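Local atomic coordinates of flagella basal body P-ring formation protein FlgA (Salmonella typhimurium, PDB entry 3TEE), a protein that is a periplasmic chaperone involved in assembly of the flagellar P-ring, a process regulated by its structural flexibility. Residues Gln114-Arg122 against Val130-Ala138; Leu7-Phe18 against Lys48-Val56. All blocks are in the same frame, centred on the assembly; numbering follows the deposited sequence.

In the fold
Contact 2 comes first along the chain and closes before contact 1 opens. Their centres are about 27 Å apart, and their nearest atoms are about 7 Å apart without touching. Contact 2 packs helix 2-14 on the antiparallel sheet near the N-terminus. Contact 1 is a separate two-stranded sheet, 118-120 with 135-137, followed in the chain by the five-stranded sheet of residues 146-197. The long strand 62-79 serves both: it pairs with strand 53-59 at contact 2, and its V77 and V79 meet V130 of contact 1. Contact 1 thus lies between the N-terminal and C-terminal sheets of this open form.

Contact 1. Residues Gln114-Arg122 against Val130-Ala138; sequences QIQDAVSLR and VQLTMIRQA
L121 N donates to M134 O at 2.7 Å, the shortest hydrogen bond between the two segments. V119 and R136 form a hydrogen-bonded antiparallel pair, each giving its N to the other's O. A138 N then reaches D117 O at 2.8 Å. These four bonds join strands 118-120 and 135-137 and their flanks into a short two-stranded ladder. Q137 adds a weak bond, NE2 to Q116 O at 3.3 Å; its chain bends about CB-CG to bring the amide back.

V119 and R136 lie side by side on one face of the two-stranded sheet. R136 CG sits between the backbone N and the carbonyl carbon (chi1 63°), and the extended chain beyond carries the guanidinium along V119. V119 CG1 is over one face of that group, off centre, 3.4 Å from NH2. L121 CD2 touches the R136 stem at CG, 3.8 Å away. R136 NH1 also donates to Q137 O almost in the guanidinium plane, which limits rotation of the group. I135 points to the opposite face of the sheet from R136, and its CD1 meets A118 CB at 3.8 Å and I115 CG2 at 4.0 Å.

At the far end M134 CG stands over the centre of one face of the R122 guanidinium. A water at the edge of this group accepts from R122 NE and donates to T133 O at 2.6 Å.

W139 makes a cation-pi contact with R136. The backbone of A118 bonds to L89, and that of S120 to G86 and G87. I115 and V130 both pack on V94 of strand 94-100, and V130 also meets V77 and V79 of strand 62-79.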
loop_
_atom_site.group_PDB
_atom_site.type_symbol
_atom_site.label_atom_id
_atom_site.label_comp_id
_atom_site.label_asym_id
_atom_site.label_seq_id
_atom_site.Cartn_x
_atom_site.Cartn_y
_atom_site.Cartn_z
ATOM N N GLN A 114 -4.641 2.412 -5.695
ATOM C CA GLN A 114 -3.961 2.590 -4.398
ATOM C C GLN A 114 -4.001 4.049 -3.890
ATOM O O GLN A 114 -3.763 4.270 -2.706
ATOM C CB GLN A 114 -2.477 2.149 -4.464
ATOM C CG GLN A 114 -2.175 0.724 -4.958
ATOM C CD GLN A 114 -0.679 0.458 -4.932
ATOM O OE1 GLN A 114 -0.052 0.502 -3.861
ATOM N NE2 GLN A 114 -0.053 0.202 -6.109
ATOM N N ILE A 115 -4.225 5.041 -4.784
ATOM C CA ILE A 115 -4.251 6.464 -4.416
ATOM C C ILE A 115 -5.658 7.033 -4.150
ATOM O O ILE A 115 -5.817 8.240 -3.962
ATOM C CB ILE A 115 -3.294 7.391 -5.249
ATOM C CG1 ILE A 115 -3.618 7.428 -6.759
ATOM C CG2 ILE A 115 -1.836 7.016 -5.024
ATOM C CD1 ILE A 115 -4.900 8.229 -7.192
ATOM N N GLN A 116 -6.677 6.155 -4.130
ATOM C CA GLN A 116 -8.054 6.538 -3.813
ATOM C C GLN A 116 -8.095 6.975 -2.343
ATOM O O GLN A 116 -7.532 6.298 -1.486
ATOM C CB GLN A 116 -9.018 5.367 -4.067
ATOM C CG GLN A 116 -9.313 5.133 -5.553
ATOM C CD GLN A 116 -10.318 4.026 -5.776
ATOM O OE1 GLN A 116 -11.311 3.887 -5.048
ATOM N NE2 GLN A 116 -10.099 3.233 -6.813
ATOM N N ASP A 117 -8.658 8.152 -2.074
ATOM C CA ASP A 117 -8.704 8.757 -0.730
ATOM C C ASP A 117 -7.320 9.018 -0.074
ATOM O O ASP A 117 -7.224 9.106 1.152
ATOM C CB ASP A 117 -9.684 8.023 0.218
ATOM C CG ASP A 117 -11.111 8.489 0.056
ATOM O OD1 ASP A 117 -11.437 9.585 0.560
ATOM O OD2 ASP A 117 -11.896 7.773 -0.607
ATOM N N ALA A 118 -6.255 9.145 -0.892
ATOM C CA ALA A 118 -4.914 9.438 -0.390
ATOM C C ALA A 118 -4.745 10.942 -0.254
ATOM O O ALA A 118 -5.408 11.716 -0.945
ATOM C CB ALA A 118 -3.861 8.864 -1.315
ATOM N N VAL A 119 -3.907 11.361 0.699
ATOM C CA VAL A 119 -3.628 12.759 0.987
ATOM C C VAL A 119 -2.108 12.907 1.034
ATOM O O VAL A 119 -1.418 12.014 1.536
ATOM C CB VAL A 119 -4.327 13.181 2.319
ATOM C CG1 VAL A 119 -3.830 14.525 2.814
ATOM C CG2 VAL A 119 -5.855 13.211 2.161
ATOM N N SER A 120 -1.582 14.022 0.503
ATOM C CA SER A 120 -0.143 14.227 0.474
ATOM C C SER A 120 0.418 14.639 1.829
ATOM O O SER A 120 -0.157 15.485 2.514
ATOM C CB SER A 120 0.227 15.281 -0.566
ATOM O OG SER A 120 1.630 15.267 -0.742
ATOM N N LEU A 121 1.554 14.054 2.192
ATOM C CA LEU A 121 2.299 14.428 3.399
ATOM C C LEU A 121 3.294 15.544 3.054
ATOM O O LEU A 121 3.886 16.131 3.954
ATOM C CB LEU A 121 3.062 13.221 3.978
ATOM C CG LEU A 121 2.201 12.087 4.566
ATOM C CD1 LEU A 121 3.057 10.882 4.879
ATOM C CD2 LEU A 121 1.456 12.546 5.831
ATOM N N ARG A 122 3.492 15.827 1.753
ATOM C CA ARG A 122 4.487 16.816 1.308
ATOM C C ARG A 122 3.986 17.736 0.220
ATOM O O ARG A 122 3.005 17.422 -0.448
ATOM C CB ARG A 122 5.729 16.096 0.723
ATOM C CG ARG A 122 6.306 14.952 1.543
ATOM C CD ARG A 122 7.677 14.589 1.043
ATOM N NE ARG A 122 8.126 13.317 1.602
ATOM C CZ ARG A 122 9.123 12.595 1.104
ATOM N NH1 ARG A 122 9.774 13.006 0.020
ATOM N NH2 ARG A 122 9.471 11.451 1.676
ATOM N N VAL A 130 4.764 9.162 -7.421
ATOM C CA VAL A 130 4.059 9.149 -6.142
ATOM C C VAL A 130 4.539 7.932 -5.346
ATOM O O VAL A 130 4.300 6.787 -5.757
ATOM C CB VAL A 130 2.518 9.181 -6.310
ATOM C CG1 VAL A 130 1.803 8.997 -4.964
ATOM C CG2 VAL A 130 2.067 10.480 -6.993
ATOM N N GLN A 131 5.236 8.183 -4.238
ATOM C CA GLN A 131 5.714 7.108 -3.353
ATOM C C GLN A 131 4.801 6.964 -2.153
ATOM O O GLN A 131 4.220 7.951 -1.705
ATOM C CB GLN A 131 7.148 7.354 -2.897
ATOM C CG GLN A 131 8.165 7.342 -4.037
ATOM C CD GLN A 131 9.473 7.896 -3.529
ATOM O OE1 GLN A 131 9.766 9.083 -3.688
ATOM N NE2 GLN A 131 10.279 7.055 -2.888
ATOM N N LEU A 132 4.646 5.731 -1.642
ATOM C CA LEU A 132 3.822 5.438 -0.447
ATOM C C LEU A 132 4.255 6.256 0.790
ATOM O O LEU A 132 3.404 6.676 1.571
ATOM C CB LEU A 132 3.800 3.929 -0.141
ATOM C CG LEU A 132 3.039 3.036 -1.134
ATOM C CD1 LEU A 132 3.266 1.573 -0.815
ATOM C CD2 LEU A 132 1.537 3.318 -1.106
ATOM N N THR A 133 5.560 6.555 0.914
ATOM C CA THR A 133 6.096 7.395 1.999
ATOM C C THR A 133 5.658 8.872 1.914
ATOM O O THR A 133 5.807 9.589 2.900
ATOM C CB THR A 133 7.630 7.301 2.050
ATOM O OG1 THR A 133 8.175 7.507 0.739
ATOM C CG2 THR A 133 8.118 5.981 2.633
ATOM N N MET A 134 5.149 9.339 0.746
ATOM C CA MET A 134 4.750 10.746 0.550
ATOM C C MET A 134 3.297 10.965 0.903
ATOM O O MET A 134 2.834 12.105 0.885
ATOM C CB MET A 134 4.886 11.166 -0.932
ATOM C CG MET A 134 6.275 11.300 -1.461
ATOM S SD MET A 134 6.223 11.301 -3.306
ATOM C CE MET A 134 7.855 11.885 -3.571
ATOM N N ILE A 135 2.545 9.880 1.093
ATOM C CA ILE A 135 1.099 9.947 1.260
ATOM C C ILE A 135 0.568 9.187 2.485
ATOM O O ILE A 135 1.235 8.300 3.018
ATOM C CB ILE A 135 0.385 9.450 -0.060
ATOM C CG1 ILE A 135 0.540 7.925 -0.253
ATOM C CG2 ILE A 135 0.852 10.251 -1.323
ATOM C CD1 ILE A 135 -0.398 7.267 -1.311
ATOM N N ARG A 136 -0.687 9.478 2.830
ATOM C CA ARG A 136 -1.440 8.847 3.922
ATOM C C ARG A 136 -2.893 8.729 3.484
ATOM O O ARG A 136 -3.288 9.396 2.524
ATOM C CB ARG A 136 -1.338 9.703 5.214
ATOM C CG ARG A 136 -1.955 11.112 5.123
ATOM C CD ARG A 136 -2.296 11.686 6.503
ATOM N NE ARG A 136 -2.607 13.124 6.467
ATOM C CZ ARG A 136 -3.811 13.630 6.224
ATOM N NH1 ARG A 136 -4.842 12.828 5.979
ATOM N NH2 ARG A 136 -3.996 14.940 6.222
ATOM N N GLN A 137 -3.714 7.936 4.223
ATOM C CA GLN A 137 -5.144 7.868 3.930
ATOM C C GLN A 137 -5.785 9.127 4.462
ATOM O O GLN A 137 -5.255 9.730 5.399
ATOM C CB GLN A 137 -5.800 6.604 4.534
ATOM C CG GLN A 137 -5.786 5.406 3.579
ATOM C CD GLN A 137 -6.462 5.684 2.251
ATOM O OE1 GLN A 137 -7.686 5.836 2.158
ATOM N NE2 GLN A 137 -5.669 5.769 1.192
ATOM N N ALA A 138 -6.899 9.557 3.851
ATOM C CA ALA A 138 -7.619 10.750 4.286
ATOM C C ALA A 138 -8.178 10.555 5.707
ATOM O O ALA A 138 -8.361 9.416 6.149
ATOM C CB ALA A 138 -8.762 11.047 3.326
HETATM O O HOH W 1 7.078 11.754 3.693
#

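Contact 2. Residues Leu7-Phe18 against Lys48-Val56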
loop_
_atom_site.group_PDB
_atom_site.type_symbol
_atom_site.label_atom_id
_atom_site.label_comp_id
_atom_site.label_asym_id
_atom_site.label_seq_id
_atom_site.Cartn_x
_atom_site.Cartn_y
_atom_site.Cartn_z
ATOM N N LEU A 7 14.705 -16.776 -20.011
ATOM C CA LEU A 7 14.607 -15.754 -18.960
ATOM C C LEU A 7 13.732 -14.583 -19.400
ATOM O O LEU A 7 12.975 -14.086 -18.579
ATOM C CB LEU A 7 15.991 -15.224 -18.523
ATOM C CG LEU A 7 16.847 -16.212 -17.692
ATOM C CD1 LEU A 7 18.279 -15.747 -17.648
ATOM C CD2 LEU A 7 16.278 -16.394 -16.273
ATOM N N THR A 8 13.861 -14.128 -20.671
ATOM C CA THR A 8 13.040 -13.020 -21.208
ATOM C C THR A 8 11.544 -13.377 -21.148
ATOM O O THR A 8 10.733 -12.565 -20.687
ATOM C CB THR A 8 13.512 -12.617 -22.624
ATOM O OG1 THR A 8 14.875 -12.150 -22.535
ATOM C CG2 THR A 8 12.603 -11.543 -23.261
ATOM N N THR A 9 11.192 -14.588 -21.600
ATOM C CA THR A 9 9.812 -15.090 -21.530
ATOM C C THR A 9 9.380 -15.247 -20.050
ATOM O O THR A 9 8.272 -14.842 -19.687
ATOM C CB THR A 9 9.659 -16.406 -22.353
ATOM O OG1 THR A 9 9.871 -16.105 -23.730
ATOM C CG2 THR A 9 8.269 -17.052 -22.191
ATOM N N TRP A 10 10.244 -15.825 -19.201
ATOM C CA TRP A 10 9.876 -16.010 -17.797
ATOM C C TRP A 10 9.556 -14.665 -17.103
ATOM O O TRP A 10 8.461 -14.514 -16.543
ATOM C CB TRP A 10 10.962 -16.796 -17.045
ATOM C CG TRP A 10 10.569 -17.232 -15.669
ATOM C CD1 TRP A 10 9.733 -18.258 -15.340
ATOM C CD2 TRP A 10 11.134 -16.765 -14.447
ATOM N NE1 TRP A 10 9.701 -18.422 -13.972
ATOM C CE2 TRP A 10 10.534 -17.502 -13.396
ATOM C CE3 TRP A 10 12.081 -15.770 -14.130
ATOM C CZ2 TRP A 10 10.880 -17.311 -12.053
ATOM C CZ3 TRP A 10 12.395 -15.557 -12.789
ATOM C CH2 TRP A 10 11.787 -16.315 -11.772
ATOM N N PHE A 11 10.458 -13.685 -17.187
ATOM C CA PHE A 11 10.189 -12.377 -16.565
ATOM C C PHE A 11 9.031 -11.652 -17.214
ATOM O O PHE A 11 8.294 -10.994 -16.492
ATOM C CB PHE A 11 11.428 -11.473 -16.549
ATOM C CG PHE A 11 12.368 -11.818 -15.422
ATOM C CD1 PHE A 11 12.123 -11.358 -14.124
ATOM C CD2 PHE A 11 13.518 -12.564 -15.658
ATOM C CE1 PHE A 11 12.997 -11.670 -13.078
ATOM C CE2 PHE A 11 14.383 -12.891 -14.608
ATOM C CZ PHE A 11 14.132 -12.414 -13.335
ATOM N N SER A 12 8.863 -11.749 -18.561
ATOM C CA SER A 12 7.703 -11.129 -19.256
ATOM C C SER A 12 6.371 -11.666 -18.661
ATOM O O SER A 12 5.472 -10.889 -18.343
ATOM C CB SER A 12 7.745 -11.444 -20.758
ATOM O OG SER A 12 8.803 -10.742 -21.400
ATOM N N GLN A 13 6.237 -12.992 -18.568
ATOM C CA GLN A 13 5.029 -13.656 -18.018
ATOM C C GLN A 13 4.851 -13.289 -16.526
ATOM O O GLN A 13 3.745 -12.941 -16.114
ATOM C CB GLN A 13 5.110 -15.182 -18.179
ATOM C CG GLN A 13 4.938 -15.608 -19.646
ATOM C CD GLN A 13 5.258 -17.050 -19.957
ATOM O OE1 GLN A 13 5.791 -17.785 -19.122
ATOM N NE2 GLN A 13 4.980 -17.472 -21.204
ATOM N N ARG A 14 5.941 -13.328 -15.743
ATOM C CA ARG A 14 5.889 -12.950 -14.315
ATOM C C ARG A 14 5.416 -11.502 -14.110
ATOM O O ARG A 14 4.772 -11.188 -13.099
ATOM C CB ARG A 14 7.280 -13.042 -13.702
ATOM C CG ARG A 14 7.622 -14.410 -13.244
ATOM C CD ARG A 14 8.997 -14.391 -12.624
ATOM N NE ARG A 14 9.061 -13.697 -11.333
ATOM C CZ ARG A 14 8.708 -14.224 -10.165
ATOM N NH1 ARG A 14 8.213 -15.455 -10.106
ATOM N NH2 ARG A 14 8.820 -13.517 -9.052
ATOM N N LEU A 15 5.754 -10.628 -15.066
ATOM C CA LEU A 15 5.457 -9.185 -14.985
ATOM C C LEU A 15 4.193 -8.794 -15.738
ATOM O O LEU A 15 3.959 -7.601 -15.941
ATOM C CB LEU A 15 6.688 -8.374 -15.458
ATOM C CG LEU A 15 7.820 -8.057 -14.438
ATOM C CD1 LEU A 15 8.153 -9.210 -13.523
ATOM C CD2 LEU A 15 9.123 -7.654 -15.147
ATOM N N ALA A 16 3.339 -9.793 -16.106
ATOM C CA ALA A 16 2.076 -9.525 -16.799
ATOM C C ALA A 16 1.210 -8.569 -15.909
ATOM O O ALA A 16 1.180 -8.711 -14.688
ATOM C CB ALA A 16 1.325 -10.831 -17.078
ATOM N N GLY A 17 0.634 -7.547 -16.505
ATOM C CA GLY A 17 -0.126 -6.580 -15.714
ATOM C C GLY A 17 0.708 -5.446 -15.131
ATOM O O GLY A 17 0.135 -4.409 -14.804
ATOM N N PHE A 18 2.065 -5.601 -14.994
ATOM C CA PHE A 18 2.976 -4.532 -14.513
ATOM C C PHE A 18 3.726 -3.874 -15.695
ATOM O O PHE A 18 3.948 -2.654 -15.710
ATOM C CB PHE A 18 4.044 -5.069 -13.536
ATOM C CG PHE A 18 3.621 -5.512 -12.149
ATOM C CD1 PHE A 18 3.436 -4.585 -11.131
ATOM C CD2 PHE A 18 3.494 -6.865 -11.841
ATOM C CE1 PHE A 18 3.098 -5.003 -9.833
ATOM C CE2 PHE A 18 3.155 -7.282 -10.548
ATOM C CZ PHE A 18 2.965 -6.350 -9.550
ATOM N N LYS A 48 11.767 -8.558 -4.911
ATOM C CA LYS A 48 12.268 -7.736 -6.016
ATOM C C LYS A 48 11.857 -8.350 -7.358
ATOM O O LYS A 48 12.177 -9.501 -7.630
ATOM C CB LYS A 48 13.790 -7.555 -5.915
ATOM C CG LYS A 48 14.285 -6.305 -6.625
ATOM C CD LYS A 48 15.774 -6.111 -6.446
ATOM C CE LYS A 48 16.251 -4.891 -7.183
ATOM N NZ LYS A 48 17.710 -4.686 -6.998
ATOM N N LEU A 49 11.128 -7.583 -8.180
ATOM C CA LEU A 49 10.575 -8.019 -9.467
ATOM C C LEU A 49 11.415 -7.686 -10.717
ATOM O O LEU A 49 11.270 -8.347 -11.741
ATOM C CB LEU A 49 9.171 -7.401 -9.618
ATOM C CG LEU A 49 8.035 -8.054 -8.807
ATOM C CD1 LEU A 49 7.512 -7.106 -7.751
ATOM C CD2 LEU A 49 6.876 -8.459 -9.712
ATOM N N TRP A 50 12.232 -6.619 -10.656
ATOM C CA TRP A 50 13.003 -6.117 -11.793
ATOM C C TRP A 50 14.279 -5.435 -11.283
ATOM O O TRP A 50 14.507 -5.404 -10.080
ATOM C CB TRP A 50 12.142 -5.118 -12.601
ATOM C CG TRP A 50 11.393 -4.148 -11.728
ATOM C CD1 TRP A 50 11.932 -3.228 -10.870
ATOM C CD2 TRP A 50 9.974 -4.082 -11.544
ATOM N NE1 TRP A 50 10.935 -2.546 -10.216
ATOM C CE2 TRP A 50 9.720 -3.066 -10.590
ATOM C CE3 TRP A 50 8.884 -4.781 -12.094
ATOM C CZ2 TRP A 50 8.427 -2.722 -10.188
ATOM C CZ3 TRP A 50 7.600 -4.460 -11.670
ATOM C CH2 TRP A 50 7.382 -3.437 -10.729
ATOM N N GLY A 51 15.067 -4.870 -12.191
ATOM C CA GLY A 51 16.350 -4.279 -11.847
ATOM C C GLY A 51 17.350 -5.402 -11.699
ATOM O O GLY A 51 17.229 -6.428 -12.387
ATOM N N ASN A 52 18.317 -5.239 -10.783
ATOM C CA ASN A 52 19.333 -6.266 -10.540
ATOM C C ASN A 52 18.791 -7.325 -9.617
ATOM O O ASN A 52 18.527 -7.074 -8.438
ATOM C CB ASN A 52 20.643 -5.648 -10.017
ATOM C CG ASN A 52 21.277 -4.711 -11.006
ATOM O OD1 ASN A 52 21.334 -4.969 -12.213
ATOM N ND2 ASN A 52 21.702 -3.561 -10.519
ATOM N N VAL A 53 18.521 -8.504 -10.172
ATOM C CA VAL A 53 17.929 -9.558 -9.357
ATOM C C VAL A 53 18.729 -10.847 -9.430
ATOM O O VAL A 53 19.468 -11.072 -10.384
ATOM C CB VAL A 53 16.421 -9.794 -9.667
ATOM C CG1 VAL A 53 15.571 -8.528 -9.426
ATOM C CG2 VAL A 53 16.216 -10.317 -11.080
ATOM N N ASN A 54 18.530 -11.722 -8.445
ATOM C CA ASN A 54 19.180 -13.022 -8.457
ATOM C C ASN A 54 18.127 -14.051 -8.845
ATOM O O ASN A 54 17.004 -14.014 -8.335
ATOM C CB ASN A 54 19.794 -13.355 -7.081
ATOM C CG ASN A 54 20.877 -12.372 -6.659
ATOM O OD1 ASN A 54 21.803 -12.060 -7.412
ATOM N ND2 ASN A 54 20.773 -11.861 -5.438
ATOM N N VAL A 55 18.474 -14.937 -9.773
ATOM C CA VAL A 55 17.568 -16.004 -10.214
ATOM C C VAL A 55 18.236 -17.331 -9.934
ATOM O O VAL A 55 19.372 -17.537 -10.364
ATOM C CB VAL A 55 17.222 -15.884 -11.721
ATOM C CG1 VAL A 55 16.414 -17.099 -12.212
ATOM C CG2 VAL A 55 16.479 -14.588 -12.012
ATOM N N VAL A 56 17.508 -18.247 -9.291
ATOM C CA VAL A 56 17.977 -19.599 -9.066
ATOM C C VAL A 56 17.540 -20.397 -10.306
ATOM O O VAL A 56 16.384 -20.309 -10.718
ATOM C CB VAL A 56 17.449 -20.207 -7.740
ATOM C CG1 VAL A 56 17.843 -21.682 -7.622
ATOM C CG2 VAL A 56 17.990 -19.414 -6.544
#
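Helix 2-14 packs on the antiparallel sheet here, setting L7 and F11 against V53 and V55 of strand 53-59, and L15 against L49 and W50 just before it. The axes of helix 7-14 and strand 53-56 are 12.4 Å apart and run at 111°, so the helix lies across the strand. F11 is the central side chain. V55 CG2 meets its ring at the edge, 3.5 Å from CZ, and V53 CG2 is 3.7 Å from the same atom. W10 CE3 lies over one face of the F11 ring. One turn before F11, L7 CD2 lies 4.1 Å from V55 CG1, the two side chains running alongside in opposite directions.

Past the helix end, L15 CD1 comes 3.7 Å from L49 O. F11 CD1 is also close to this buried carbonyl oxygen, which has no polar partner in the model. L49 CD2 touches F18 CE2 at 4.0 Å. W50 CG is placed between its backbone N and carbonyl carbon (chi1 44°), and the indole reaches back to L15 and F18. Its six-membered ring points an edge at the F18 face in an offset edge-to-face pair, with centroids 5.8 Å apart and planes at 75°. L110 touches the side chains of both W50 and F18.

F11 also packs on V22, V24 and V70 of strands 21-26 and 62-79. No hydrogen bond joins the two segments: this is the apolar interface of a helix laid on one face of an antiparallel sheet.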